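Local coordinates for glucose dehydrogenase (Serratia sp. FS14, PDB 7CDY), which belongs to the glucose/sorbosone dehydrogenase family of beta-propeller proteins and binds a calcium ion, at residues N145-A150 with Y227-A232; L231-I236 with P244-E249. One frame throughout, in Å; residues are numbered along the deposited sequence.

How the contacts relate
The two contacts adjoin on one side of the propeller, their centres about 9 Å apart, and share Leu231 and Ala232: the chain that packs on the 3-10 turn in contact 1 runs straight into the bridged segment 231-236 of contact 2. A salt bridge ties them directly, Arg147 NE lying 2.8 Å from Glu245 OE2, and Pro230 packs against 244-249, its CG 3.7 Å from Glu245 CB. Calcium sits at the contact 1 end, bound by Tyr227 O and, from strand 216-219, by Glu217. Contact 2 comes near it through Ala232, whose side chain is about 6 Å from the ion. Contact 2 lies farther out, about 23 Å from the chain centre against 18 Å.

Contact 1 of 2, residues N145-A150 with Y227-A232; sequences NQRPTA and YGWPLA. With CA (calcium ion), chain D.
Arg147 lays the aliphatic part of its side chain obliquely against the benzo part of the Trp229 indole, with CD 3.5 Å from CZ2 and CG nearly as close. The chain bends at chi3 (-56°), and the guanidinium plane stands 89° from the indole, so the evidence is for methylene packing and not for a stacked cation. Ala150 meets the same indole differently: its CB lies at the ring edge, near the plane, 3.9 Å from CD1. Pro230, which follows a cis peptide bond, folds back so that its CB sits 3.7 Å above the centre of the indole plane. The proline ring also abuts the 3-10 turn, Pro230 CD lying 3.4 Å from Arg147 O. No hydrogen bond joins the two segments. Their polar ends are held from outside instead: Arg147 NE by a salt bridge to Glu245, Trp229 NE1 by Glu143. At the start of 227-232, Tyr227 O binds calcium at 2.3 Å, and a calcium-bound water donates to Ala232 O at 2.7 Å. The chemistry thus implies apolar packing between the segments, with polar bonds to surrounding residues fixing the arginine and indole, and the ion linking the ends of 227-232, directly at Tyr227 O and through water at Ala232 O.

Contact 2 of 2, residues L231-I236 with P244-E249; sequences LATYGI and PEAKGE
A single beta bridge, Ala232 with Gly248, joins two parts of the long connection between strands 216-219 and 259-261. Two backbone hydrogen bonds accompany it: Lys247 N to Leu231 O, 2.7 Å and nearly straight at 169°, and Thr233 N to Gly248 O, 3.2 Å. Gly248 O also receives a CA-H...O contact from Ala232 CA at 3.2 Å, and Glu249 CA makes another to Thr233 O. Beyond the bridge Tyr234 and Glu249 cross at about a right angle, the carboxylate plane turned 43° from the ring; Glu249 CB approaches Tyr234 CE1 to 3.6 Å, and OE1 comes to CE1 obliquely. The polar ends of this pair are engaged elsewhere, Glu249 in a salt bridge with Arg262 and Tyr234 OH in a hydrogen bond with Gln256. Thr233 closes an ST turn: with OG1 anti to its backbone N (chi1 -178°), that oxygen accepts from Gly235 N at 3.0 Å, while CG2 packs on Ala246 CB at 4.0 Å. The bridged segments lie outside the regular strands, but Tyr234 stacks on Tyr260 of strand 259-261, and Ile236 shares a backbone hydrogen bond with Arg213, which lies between strands 205-210 and 216-219.

Contact 1 of 2, residues N145-A150 with Y227-A232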
loop_
_atom_site.group_PDB
_atom_site.type_symbol
_atom_site.label_atom_id
_atom_site.label_comp_id
_atom_site.label_asym_id
_atom_site.label_seq_id
_atom_site.Cartn_x
_atom_site.Cartn_y
_atom_site.Cartn_z
ATOM N N ASN A 145 3.894 -15.332 -1.124
ATOM C CA ASN A 145 3.148 -16.581 -0.977
ATOM C C ASN A 145 4.010 -17.737 -0.484
ATOM O O ASN A 145 3.658 -18.900 -0.690
ATOM C CB ASN A 145 2.320 -16.971 -2.218
ATOM C CG ASN A 145 1.102 -17.796 -1.868
ATOM O OD1 ASN A 145 0.615 -17.767 -0.732
ATOM N ND2 ASN A 145 0.615 -18.554 -2.838
ATOM N N GLN A 146 5.126 -17.444 0.172
ATOM C CA GLN A 146 5.930 -18.445 0.876
ATOM C C GLN A 146 5.791 -18.129 2.366
ATOM O O GLN A 146 6.579 -17.374 2.935
ATOM C CB GLN A 146 7.375 -18.406 0.399
ATOM C CG GLN A 146 7.513 -18.752 -1.083
ATOM C CD GLN A 146 7.115 -20.190 -1.375
ATOM O OE1 GLN A 146 7.339 -21.085 -0.558
ATOM N NE2 GLN A 146 6.525 -20.419 -2.540
ATOM N N ARG A 147 4.775 -18.716 2.996
ATOM C CA ARG A 147 4.332 -18.257 4.316
ATOM C C ARG A 147 5.436 -18.166 5.366
ATOM O O ARG A 147 5.529 -17.126 6.040
ATOM C CB ARG A 147 3.136 -19.090 4.811
ATOM C CG ARG A 147 1.880 -19.040 3.932
ATOM C CD ARG A 147 0.718 -19.841 4.555
ATOM N NE ARG A 147 1.132 -21.216 4.810
ATOM C CZ ARG A 147 0.984 -22.206 3.938
ATOM N NH1 ARG A 147 1.440 -23.414 4.230
ATOM N NH2 ARG A 147 0.376 -21.994 2.777
ATOM N N PRO A 148 6.281 -19.187 5.573
ATOM C CA PRO A 148 7.253 -19.108 6.677
ATOM C C PRO A 148 8.293 -18.021 6.511
ATOM O O PRO A 148 8.907 -17.624 7.512
ATOM C CB PRO A 148 7.916 -20.497 6.677
ATOM C CG PRO A 148 7.028 -21.366 5.871
ATOM C CD PRO A 148 6.346 -20.483 4.878
ATOM N N THR A 149 8.512 -17.520 5.293
ATOM C CA THR A 149 9.582 -16.548 5.097
ATOM C C THR A 149 9.306 -15.221 5.800
ATOM O O THR A 149 10.252 -14.470 6.062
ATOM C CB THR A 149 9.879 -16.327 3.607
ATOM O OG1 THR A 149 8.733 -15.742 2.964
ATOM C CG2 THR A 149 10.251 -17.638 2.922
ATOM N N ALA A 150 8.047 -14.935 6.158
ATOM C CA ALA A 150 7.749 -13.705 6.890
ATOM C C ALA A 150 8.448 -13.673 8.244
ATOM O O ALA A 150 8.741 -12.592 8.765
ATOM C CB ALA A 150 6.232 -13.538 7.064
ATOM N N TYR A 227 4.680 -9.376 13.830
ATOM C CA TYR A 227 3.207 -9.271 13.611
ATOM C C TYR A 227 2.553 -10.662 13.447
ATOM O O TYR A 227 1.387 -10.811 13.212
ATOM C CB TYR A 227 2.853 -8.089 12.691
ATOM C CG TYR A 227 3.166 -6.831 13.451
ATOM C CD1 TYR A 227 4.456 -6.344 13.524
ATOM C CD2 TYR A 227 2.220 -6.269 14.267
ATOM C CE1 TYR A 227 4.782 -5.306 14.368
ATOM C CE2 TYR A 227 2.529 -5.219 15.101
ATOM C CZ TYR A 227 3.818 -4.754 15.170
ATOM O OH TYR A 227 4.103 -3.778 16.052
ATOM N N GLY A 228 3.406 -11.667 13.582
ATOM C CA GLY A 228 3.024 -13.079 13.785
ATOM C C GLY A 228 2.786 -13.973 12.591
ATOM O O GLY A 228 2.766 -15.166 12.787
ATOM N N TRP A 229 2.614 -13.420 11.406
ATOM C CA TRP A 229 2.286 -14.318 10.269
ATOM C C TRP A 229 3.470 -15.235 9.988
ATOM O O TRP A 229 4.567 -14.738 9.911
ATOM C CB TRP A 229 1.938 -13.511 9.021
ATOM C CG TRP A 229 1.676 -14.349 7.799
ATOM C CD1 TRP A 229 2.520 -14.533 6.745
ATOM C CD2 TRP A 229 0.548 -15.204 7.559
ATOM N NE1 TRP A 229 1.973 -15.390 5.834
ATOM C CE2 TRP A 229 0.752 -15.798 6.294
ATOM C CE3 TRP A 229 -0.653 -15.449 8.226
ATOM C CZ2 TRP A 229 -0.170 -16.669 5.716
ATOM C CZ3 TRP A 229 -1.573 -16.301 7.664
ATOM C CH2 TRP A 229 -1.325 -16.891 6.419
ATOM N N PRO A 230 3.302 -16.554 9.768
ATOM C CA PRO A 230 2.067 -17.349 9.785
ATOM C C PRO A 230 1.848 -18.141 11.075
ATOM O O PRO A 230 0.982 -19.018 11.095
ATOM C CB PRO A 230 2.298 -18.333 8.637
ATOM C CG PRO A 230 3.761 -18.637 8.751
ATOM C CD PRO A 230 4.424 -17.336 9.207
ATOM N N LEU A 231 2.608 -17.830 12.132
ATOM C CA LEU A 231 2.426 -18.515 13.415
ATOM C C LEU A 231 1.151 -18.073 14.113
ATOM O O LEU A 231 0.526 -18.867 14.835
ATOM C CB LEU A 231 3.598 -18.187 14.327
ATOM C CG LEU A 231 4.997 -18.478 13.786
ATOM C CD1 LEU A 231 6.080 -18.073 14.800
ATOM C CD2 LEU A 231 5.115 -19.946 13.414
ATOM N N ALA A 232 0.759 -16.818 13.938
ATOM C CA ALA A 232 -0.471 -16.284 14.499
ATOM C C ALA A 232 -1.316 -15.727 13.364
ATOM O O ALA A 232 -0.790 -15.041 12.475
ATOM C CB ALA A 232 -0.162 -15.177 15.501
HETATM CA CA CA D . -0.749 -10.471 12.401
HETATM O O HOH W 1 -0.834 -12.593 11.272
HETATM O O HOH W 2 0.680 -9.867 10.549
HETATM O O HOH W 3 -1.370 -11.779 14.273
HETATM O O HOH W 4 -0.734 -8.557 13.945
#

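Contact 2 of 2, residues L231-I236 with P244-E249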
loop_
_atom_site.group_PDB
_atom_site.type_symbol
_atom_site.label_atom_id
_atom_site.label_comp_id
_atom_site.label_asym_id
_atom_site.label_seq_id
_atom_site.Cartn_x
_atom_site.Cartn_y
_atom_site.Cartn_z
ATOM N N LEU A 231 2.608 -17.830 12.132
ATOM C CA LEU A 231 2.426 -18.515 13.415
ATOM C C LEU A 231 1.151 -18.073 14.113
ATOM O O LEU A 231 0.526 -18.867 14.835
ATOM C CB LEU A 231 3.598 -18.187 14.327
ATOM C CG LEU A 231 4.997 -18.478 13.786
ATOM C CD1 LEU A 231 6.080 -18.073 14.800
ATOM C CD2 LEU A 231 5.115 -19.946 13.414
ATOM N N ALA A 232 0.759 -16.818 13.938
ATOM C CA ALA A 232 -0.471 -16.284 14.499
ATOM C C ALA A 232 -1.316 -15.727 13.364
ATOM O O ALA A 232 -0.790 -15.041 12.475
ATOM C CB ALA A 232 -0.162 -15.177 15.501
ATOM N N THR A 233 -2.611 -16.050 13.373
ATOM C CA THR A 233 -3.519 -15.530 12.356
ATOM C C THR A 233 -4.955 -15.661 12.839
ATOM O O THR A 233 -5.276 -16.552 13.634
ATOM C CB THR A 233 -3.337 -16.255 11.016
ATOM O OG1 THR A 233 -4.209 -15.668 10.043
ATOM C CG2 THR A 233 -3.656 -17.730 11.134
ATOM N N TYR A 234 -5.804 -14.742 12.380
ATOM C CA TYR A 234 -7.248 -14.839 12.559
ATOM C C TYR A 234 -7.944 -15.516 11.385
ATOM O O TYR A 234 -9.175 -15.643 11.406
ATOM C CB TYR A 234 -7.854 -13.446 12.830
ATOM C CG TYR A 234 -7.646 -13.000 14.251
ATOM C CD1 TYR A 234 -8.416 -13.533 15.281
ATOM C CD2 TYR A 234 -6.641 -12.108 14.576
ATOM C CE1 TYR A 234 -8.217 -13.151 16.593
ATOM C CE2 TYR A 234 -6.424 -11.724 15.896
ATOM C CZ TYR A 234 -7.216 -12.268 16.897
ATOM O OH TYR A 234 -7.030 -11.917 18.216
ATOM N N GLY A 235 -7.203 -15.988 10.384
ATOM C CA GLY A 235 -7.774 -16.678 9.252
ATOM C C GLY A 235 -7.429 -18.161 9.250
ATOM O O GLY A 235 -6.726 -18.680 10.118
ATOM N N ILE A 236 -7.961 -18.842 8.235
ATOM C CA ILE A 236 -7.672 -20.245 7.962
ATOM C C ILE A 236 -7.208 -20.350 6.512
ATOM O O ILE A 236 -7.189 -19.363 5.785
ATOM C CB ILE A 236 -8.874 -21.173 8.254
ATOM C CG1 ILE A 236 -10.074 -20.819 7.363
ATOM C CG2 ILE A 236 -9.233 -21.093 9.723
ATOM C CD1 ILE A 236 -11.322 -21.677 7.592
ATOM N N PRO A 244 -1.077 -24.219 7.990
ATOM C CA PRO A 244 -0.271 -25.296 8.594
ATOM C C PRO A 244 0.669 -24.842 9.693
ATOM O O PRO A 244 0.907 -25.608 10.638
ATOM C CB PRO A 244 0.502 -25.868 7.395
ATOM C CG PRO A 244 -0.325 -25.530 6.213
ATOM C CD PRO A 244 -0.978 -24.210 6.522
ATOM N N GLU A 245 1.229 -23.640 9.591
ATOM C CA GLU A 245 2.197 -23.135 10.556
ATOM C C GLU A 245 1.551 -22.481 11.770
ATOM O O GLU A 245 2.254 -22.159 12.730
ATOM C CB GLU A 245 3.123 -22.110 9.883
ATOM C CG GLU A 245 3.851 -22.626 8.645
ATOM C CD GLU A 245 3.046 -22.453 7.359
ATOM O OE1 GLU A 245 3.546 -22.860 6.293
ATOM O OE2 GLU A 245 1.906 -21.930 7.411
ATOM N N ALA A 246 0.237 -22.278 11.751
ATOM C CA ALA A 246 -0.395 -21.450 12.769
ATOM C C ALA A 246 -0.468 -22.183 14.103
ATOM O O ALA A 246 -0.853 -23.356 14.173
ATOM C CB ALA A 246 -1.788 -21.014 12.323
ATOM N N LYS A 247 -0.113 -21.475 15.167
ATOM C CA LYS A 247 -0.218 -21.994 16.521
ATOM C C LYS A 247 -1.391 -21.407 17.281
ATOM O O LYS A 247 -1.740 -21.923 18.349
ATOM C CB LYS A 247 1.067 -21.713 17.304
ATOM C CG LYS A 247 2.311 -22.272 16.638
ATOM C CD LYS A 247 2.173 -23.772 16.413
ATOM C CE LYS A 247 3.517 -24.490 16.440
ATOM N NZ LYS A 247 3.729 -25.329 15.218
ATOM N N GLY A 248 -2.006 -20.351 16.771
ATOM C CA GLY A 248 -3.133 -19.753 17.455
ATOM C C GLY A 248 -3.498 -18.426 16.830
ATOM O O GLY A 248 -2.859 -17.957 15.886
ATOM N N GLU A 249 -4.563 -17.840 17.370
ATOM C CA GLU A 249 -4.890 -16.451 17.073
ATOM C C GLU A 249 -3.994 -15.504 17.857
ATOM O O GLU A 249 -3.665 -14.414 17.373
ATOM C CB GLU A 249 -6.368 -16.186 17.397
ATOM C CG GLU A 249 -7.339 -17.003 16.549
ATOM C CD GLU A 249 -8.799 -16.837 16.947
ATOM O OE1 GLU A 249 -9.081 -16.227 17.997
ATOM O OE2 GLU A 249 -9.659 -17.328 16.195
#